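4-alpha-glucanotransferase (Aquifex aeolicus, PDB 1TZ7) is an amylomaltase, or D-enzyme, of the 4-alpha-glucanotransferase family, built around a parallel eight-stranded beta/alpha barrel. Local coordinates at residues A[376-382]-A[406-412]; A[400-404]-A[456-460]. All blocks are in the same frame, centred on the assembly; numbering follows the deposited sequence.

Contact 1. Residues A[376-382]-A[406-412]; sequences VIEFAFY and LPPIRGW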
loop_
_atom_site.group_PDB
_atom_site.type_symbol
_atom_site.label_atom_id
_atom_site.label_comp_id
_atom_site.label_asym_id
_atom_site.label_seq_id
_atom_site.Cartn_x
_atom_site.Cartn_y
_atom_site.Cartn_z
ATOM N N VAL A 376 1.047 17.127 -3.949
ATOM C CA VAL A 376 0.621 17.221 -2.559
ATOM C C VAL A 376 0.654 18.679 -2.139
ATOM O O VAL A 376 1.698 19.313 -2.174
ATOM C CB VAL A 376 1.551 16.385 -1.623
ATOM C CG1 VAL A 376 0.990 16.336 -0.204
ATOM C CG2 VAL A 376 1.726 14.971 -2.167
ATOM N N ILE A 377 -0.495 19.213 -1.748
ATOM C CA ILE A 377 -0.604 20.649 -1.478
ATOM C C ILE A 377 0.195 21.057 -0.237
ATOM O O ILE A 377 0.544 22.226 -0.071
ATOM C CB ILE A 377 -2.081 21.071 -1.336
ATOM C CG1 ILE A 377 -2.211 22.587 -1.491
ATOM C CG2 ILE A 377 -2.647 20.616 0.006
ATOM C CD1 ILE A 377 -3.569 23.035 -1.897
ATOM N N GLU A 378 0.492 20.086 0.623
ATOM C CA GLU A 378 1.355 20.323 1.789
ATOM C C GLU A 378 2.783 20.760 1.383
ATOM O O GLU A 378 3.481 21.411 2.156
ATOM C CB GLU A 378 1.425 19.061 2.656
ATOM C CG GLU A 378 1.944 19.308 4.052
ATOM C CD GLU A 378 1.810 18.100 4.944
ATOM O OE1 GLU A 378 2.850 17.556 5.365
ATOM O OE2 GLU A 378 0.662 17.694 5.230
ATOM N N PHE A 379 3.197 20.389 0.169
ATOM C CA PHE A 379 4.528 20.755 -0.357
ATOM C C PHE A 379 4.509 22.087 -1.138
ATOM O O PHE A 379 5.511 22.470 -1.731
ATOM C CB PHE A 379 5.055 19.651 -1.295
ATOM C CG PHE A 379 5.358 18.333 -0.602
ATOM C CD1 PHE A 379 5.448 17.159 -1.345
ATOM C CD2 PHE A 379 5.562 18.269 0.776
ATOM C CE1 PHE A 379 5.729 15.947 -0.729
ATOM C CE2 PHE A 379 5.845 17.055 1.392
ATOM C CZ PHE A 379 5.928 15.895 0.635
ATOM N N ALA A 380 3.372 22.782 -1.136
ATOM C CA ALA A 380 3.130 23.855 -2.119
ATOM C C ALA A 380 3.680 25.221 -1.685
ATOM O O ALA A 380 3.813 26.131 -2.507
ATOM C CB ALA A 380 1.644 23.965 -2.424
ATOM N N PHE A 381 4.000 25.365 -0.404
ATOM C CA PHE A 381 4.226 26.696 0.176
ATOM C C PHE A 381 5.642 26.874 0.749
ATOM O O PHE A 381 5.883 27.769 1.567
ATOM C CB PHE A 381 3.166 26.981 1.234
ATOM C CG PHE A 381 1.775 26.810 0.732
ATOM C CD1 PHE A 381 1.050 25.660 1.023
ATOM C CD2 PHE A 381 1.193 27.780 -0.068
ATOM C CE1 PHE A 381 -0.234 25.495 0.540
ATOM C CE2 PHE A 381 -0.092 27.619 -0.552
ATOM C CZ PHE A 381 -0.805 26.476 -0.249
ATOM N N TYR A 382 6.574 26.030 0.303
ATOM C CA TYR A 382 8.000 26.220 0.605
ATOM C C TYR A 382 8.682 27.056 -0.481
ATOM O O TYR A 382 9.781 27.558 -0.283
ATOM C CB TYR A 382 8.707 24.867 0.731
ATOM C CG TYR A 382 8.118 23.964 1.787
ATOM C CD1 TYR A 382 7.803 22.645 1.500
ATOM C CD2 TYR A 382 7.880 24.429 3.076
ATOM C CE1 TYR A 382 7.265 21.813 2.461
ATOM C CE2 TYR A 382 7.340 23.603 4.048
ATOM C CZ TYR A 382 7.034 22.298 3.734
ATOM O OH TYR A 382 6.500 21.473 4.684
ATOM N N LEU A 406 3.196 11.681 5.676
ATOM C CA LEU A 406 3.244 13.081 6.068
ATOM C C LEU A 406 2.371 13.300 7.277
ATOM O O LEU A 406 1.449 12.530 7.530
ATOM C CB LEU A 406 2.738 13.959 4.923
ATOM C CG LEU A 406 3.759 14.485 3.906
ATOM C CD1 LEU A 406 4.882 13.495 3.660
ATOM C CD2 LEU A 406 3.053 14.824 2.605
ATOM N N PRO A 407 2.636 14.367 8.020
ATOM C CA PRO A 407 1.685 14.829 9.024
ATOM C C PRO A 407 0.409 15.286 8.337
ATOM O O PRO A 407 0.484 15.814 7.228
ATOM C CB PRO A 407 2.413 16.009 9.705
ATOM C CG PRO A 407 3.552 16.369 8.813
ATOM C CD PRO A 407 3.836 15.215 7.937
ATOM N N PRO A 408 -0.745 15.069 8.955
ATOM C CA PRO A 408 -1.984 15.658 8.453
ATOM C C PRO A 408 -1.863 17.171 8.394
ATOM O O PRO A 408 -1.091 17.752 9.162
ATOM C CB PRO A 408 -3.032 15.225 9.494
ATOM C CG PRO A 408 -2.448 14.014 10.137
ATOM C CD PRO A 408 -0.967 14.249 10.160
ATOM N N ILE A 409 -2.604 17.795 7.488
ATOM C CA ILE A 409 -2.478 19.233 7.222
ATOM C C ILE A 409 -2.478 20.085 8.499
ATOM O O ILE A 409 -1.715 21.044 8.608
ATOM C CB ILE A 409 -3.619 19.694 6.272
ATOM C CG1 ILE A 409 -3.337 19.233 4.837
ATOM C CG2 ILE A 409 -3.796 21.228 6.324
ATOM C CD1 ILE A 409 -2.032 19.791 4.243
ATOM N N ARG A 410 -3.332 19.737 9.458
ATOM C CA ARG A 410 -3.486 20.551 10.669
ATOM C C ARG A 410 -2.225 20.505 11.536
ATOM O O ARG A 410 -1.848 21.504 12.135
ATOM C CB ARG A 410 -4.699 20.092 11.482
ATOM C CG ARG A 410 -5.029 21.002 12.688
ATOM C CD ARG A 410 -6.358 20.672 13.369
ATOM N NE ARG A 410 -6.745 21.685 14.349
ATOM C CZ ARG A 410 -7.880 21.662 15.048
ATOM N NH1 ARG A 410 -8.750 20.679 14.882
ATOM N NH2 ARG A 410 -8.145 22.629 15.918
ATOM N N GLY A 411 -1.586 19.336 11.601
ATOM C CA GLY A 411 -0.346 19.174 12.351
ATOM C C GLY A 411 0.853 19.759 11.619
ATOM O O GLY A 411 1.774 20.286 12.233
ATOM N N TRP A 412 0.832 19.651 10.299
ATOM C CA TRP A 412 1.828 20.289 9.448
ATOM C C TRP A 412 1.787 21.807 9.633
ATOM O O TRP A 412 2.832 22.463 9.744
ATOM C CB TRP A 412 1.565 19.911 7.982
ATOM C CG TRP A 412 2.169 20.834 6.970
ATOM C CD1 TRP A 412 3.459 20.827 6.516
ATOM C CD2 TRP A 412 1.501 21.884 6.261
ATOM N NE1 TRP A 412 3.635 21.817 5.576
ATOM C CE2 TRP A 412 2.447 22.480 5.400
ATOM C CE3 TRP A 412 0.190 22.392 6.270
ATOM C CZ2 TRP A 412 2.128 23.555 4.561
ATOM C CZ3 TRP A 412 -0.122 23.456 5.433
ATOM C CH2 TRP A 412 0.843 24.024 4.593
#
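Trp-412 and Glu-378 meet through matching first torsions: in each residue CG stands trans to the backbone nitrogen, chi1 being 159° and -163°. The indole is thereby carried across to the 377-379 turn, while the extended glutamate chain slides past it in the opposite direction. Its CG methylene lies over one face of the five-membered ring, modelled closer than a CH-pi contact should be. Beyond that methylene the carboxylate stays almost flat to the indole, the two planes being 16° apart. Its OE2 lies 2.7 Å from Pro-407 O. The same OE2 is 3.6 Å from Ile-409 CD1, and on the other branch OE1 is 3.5 Å from Leu-406 CG, so that the acid group is bordered by aliphatic groups.

The setting is the rim of a beta/alpha barrel. Segment 376-382 leaves the sixth strand, 373-376, through a short 3-10 turn, whereas 406-412 follows the seventh strand and enters helix 409-414, with Pro-408 at the N-cap position. Two further residues of the first loop touch the indole. Trp-412 NE1 donates to Tyr-382 OH at 3.0 Å, with the hydroxyl oxygen lying in the ring plane, a bond that opposes rotation of the indole. Further round, the side chains of Phe-381 and Trp-412 run at about a right angle, with Phe-381 CD1 3.9 Å from Trp-412 CH2; this phenylalanine also packs on Leu-424 and Tyr-427 of helix 418-428. Leu-406 completes the apolar flank with a single methyl serving two partners: CD2 is 3.6 Å from Phe-379 CZ and 3.8 Å from Val-376 CG1, the valine and leucine meeting tip to tip.

Contact 2. Residues A[400-404]-A[456-460]; sequences YTSTH and QMQDL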
loop_
_atom_site.group_PDB
_atom_site.type_symbol
_atom_site.label_atom_id
_atom_site.label_comp_id
_atom_site.label_asym_id
_atom_site.label_seq_id
_atom_site.Cartn_x
_atom_site.Cartn_y
_atom_site.Cartn_z
ATOM N N TYR A 400 -3.127 15.304 -3.797
ATOM C CA TYR A 400 -3.421 14.959 -2.401
ATOM C C TYR A 400 -3.395 16.205 -1.529
ATOM O O TYR A 400 -2.643 17.133 -1.795
ATOM C CB TYR A 400 -2.378 13.956 -1.878
ATOM C CG TYR A 400 -2.389 12.632 -2.605
ATOM C CD1 TYR A 400 -1.688 12.462 -3.794
ATOM C CD2 TYR A 400 -3.104 11.551 -2.105
ATOM C CE1 TYR A 400 -1.697 11.244 -4.465
ATOM C CE2 TYR A 400 -3.122 10.330 -2.767
ATOM C CZ TYR A 400 -2.418 10.183 -3.945
ATOM O OH TYR A 400 -2.443 8.968 -4.610
ATOM N N THR A 401 -4.213 16.217 -0.477
ATOM C CA THR A 401 -4.019 17.170 0.613
ATOM C C THR A 401 -2.755 16.800 1.357
ATOM O O THR A 401 -1.859 17.622 1.536
ATOM C CB THR A 401 -5.238 17.166 1.589
ATOM O OG1 THR A 401 -5.508 15.837 2.043
ATOM C CG2 THR A 401 -6.517 17.586 0.875
ATOM N N SER A 402 -2.690 15.548 1.788
ATOM C CA SER A 402 -1.477 14.991 2.363
ATOM C C SER A 402 -1.487 13.472 2.187
ATOM O O SER A 402 -2.465 12.901 1.689
ATOM C CB SER A 402 -1.367 15.366 3.852
ATOM O OG SER A 402 -2.478 14.894 4.585
ATOM N N THR A 403 -0.397 12.823 2.572
ATOM C CA THR A 403 -0.292 11.367 2.439
ATOM C C THR A 403 0.062 10.723 3.756
ATOM O O THR A 403 0.300 11.397 4.755
ATOM C CB THR A 403 0.774 10.981 1.380
ATOM O OG1 THR A 403 2.091 11.279 1.874
ATOM C CG2 THR A 403 0.639 11.836 0.112
ATOM N N HIS A 404 0.107 9.405 3.741
ATOM C CA HIS A 404 0.377 8.631 4.924
ATOM C C HIS A 404 1.833 8.767 5.430
ATOM O O HIS A 404 2.130 8.413 6.562
ATOM C CB HIS A 404 0.060 7.189 4.651
ATOM C CG HIS A 404 0.936 6.554 3.613
ATOM N ND1 HIS A 404 1.086 7.025 2.335
ATOM C CD2 HIS A 404 1.690 5.475 3.689
ATOM C CE1 HIS A 404 1.922 6.230 1.682
ATOM N NE2 HIS A 404 2.293 5.291 2.482
ATOM N N GLN A 456 -6.727 12.886 2.416
ATOM C CA GLN A 456 -6.424 11.964 3.505
ATOM C C GLN A 456 -7.492 12.090 4.587
ATOM O O GLN A 456 -7.911 13.190 4.924
ATOM C CB GLN A 456 -5.023 12.217 4.098
ATOM C CG GLN A 456 -4.431 10.961 4.767
ATOM C CD GLN A 456 -3.060 11.185 5.410
ATOM O OE1 GLN A 456 -2.432 10.231 5.878
ATOM N NE2 GLN A 456 -2.602 12.430 5.436
ATOM N N MET A 457 -7.930 10.957 5.117
ATOM C CA MET A 457 -9.070 10.931 6.031
ATOM C C MET A 457 -8.823 11.846 7.227
ATOM O O MET A 457 -9.730 12.525 7.685
ATOM C CB MET A 457 -9.345 9.503 6.509
ATOM C CG MET A 457 -10.605 9.366 7.355
ATOM S SD MET A 457 -12.110 9.722 6.412
ATOM C CE MET A 457 -13.351 9.093 7.519
ATOM N N GLN A 458 -7.580 11.863 7.714
ATOM C CA GLN A 458 -7.208 12.680 8.879
ATOM C C GLN A 458 -7.462 14.170 8.632
ATOM O O GLN A 458 -7.764 14.920 9.566
ATOM C CB GLN A 458 -5.724 12.470 9.229
ATOM C CG GLN A 458 -5.401 11.089 9.787
ATOM C CD GLN A 458 -4.872 10.138 8.723
ATOM O OE1 GLN A 458 -5.432 10.048 7.637
ATOM N NE2 GLN A 458 -3.793 9.437 9.036
ATOM N N ASP A 459 -7.323 14.596 7.378
ATOM C CA ASP A 459 -7.590 15.988 6.999
ATOM C C ASP A 459 -9.091 16.279 6.995
ATOM O O ASP A 459 -9.530 17.343 7.438
ATOM C CB ASP A 459 -6.998 16.291 5.621
ATOM C CG ASP A 459 -5.482 16.214 5.605
ATOM O OD1 ASP A 459 -4.860 16.314 6.690
ATOM O OD2 ASP A 459 -4.825 16.056 4.556
ATOM N N LEU A 460 -9.870 15.326 6.494
ATOM C CA LEU A 460 -11.329 15.421 6.539
ATOM C C LEU A 460 -11.811 15.587 7.980
ATOM O O LEU A 460 -12.771 16.316 8.246
ATOM C CB LEU A 460 -11.960 14.167 5.925
ATOM C CG LEU A 460 -13.229 14.351 5.081
ATOM C CD1 LEU A 460 -13.934 13.012 4.908
ATOM C CD2 LEU A 460 -14.172 15.374 5.686
#
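Asp-459 OD2 is gripped by two hydroxyls from consecutive residues of 400-404. Thr-401 OG1 donates to it over 2.6 Å and uses the anti lone pair, the one turned away from the other carboxylate oxygen. Ser-402 OG donates to the same oxygen, also over 2.6 Å, but arrives on the syn side and 23° out of the carboxylate plane. Both hydroxyls then act as acceptors. Gln-456 N points its hydrogen at Thr-401 OG1 across 3.2 Å, with an N-H...O angle of 156°, and Gln-456 NE2 makes a weak, bent bond to Ser-402 OG at 2.6 Å.

This is a junction between the last two strands of the barrel: 400-404 runs on from strand 397-400, and Gln-456 ends strand 452-456 and serves as the N-cap residue of the short helix 457-460. Asp-459 therefore sits in the first turn of that helix, where the helix end would be expected to stabilise its negative charge.

Further out, the polar network gives way to packing. With CG trans to its backbone nitrogen (chi1 -155°) and the rest of the chain extended, Gln-456 carries its amide alongside the backbone of Thr-403 and His-404. Its CD lies 3.4 Å from Thr-403 O, OE1 is 3.4 Å from His-404 CA, and nearer the root of the side chain CB is 3.6 Å from Ser-402 O. Thr-401 is backed by Ile-442 and Val-445 of helix 437-447, while the ring of His-404 meets that of Tyr-78.

In the fold
Contacts 1 and 2 illustrate how successive loops of a barrel are tied to one another: their centres are 9 Å apart, and along the chain their segments alternate. Where the neighbouring strands end, Ile-377 N lies 3.0 Å from Tyr-400 O in a probable hydrogen bond. A second bridge runs through contact 2, where Asp-459 OD1 is 2.8 Å from Ile-409 N, so that one carboxylate connects the start of helix 457-460 to the start of helix 409-414. Glu-378 OE2 also packs 3.4 Å from Ser-402 CB. Both contacts follow the carboxyl ends of barrel strands, the end at which beta/alpha-barrel enzymes carry their active sites.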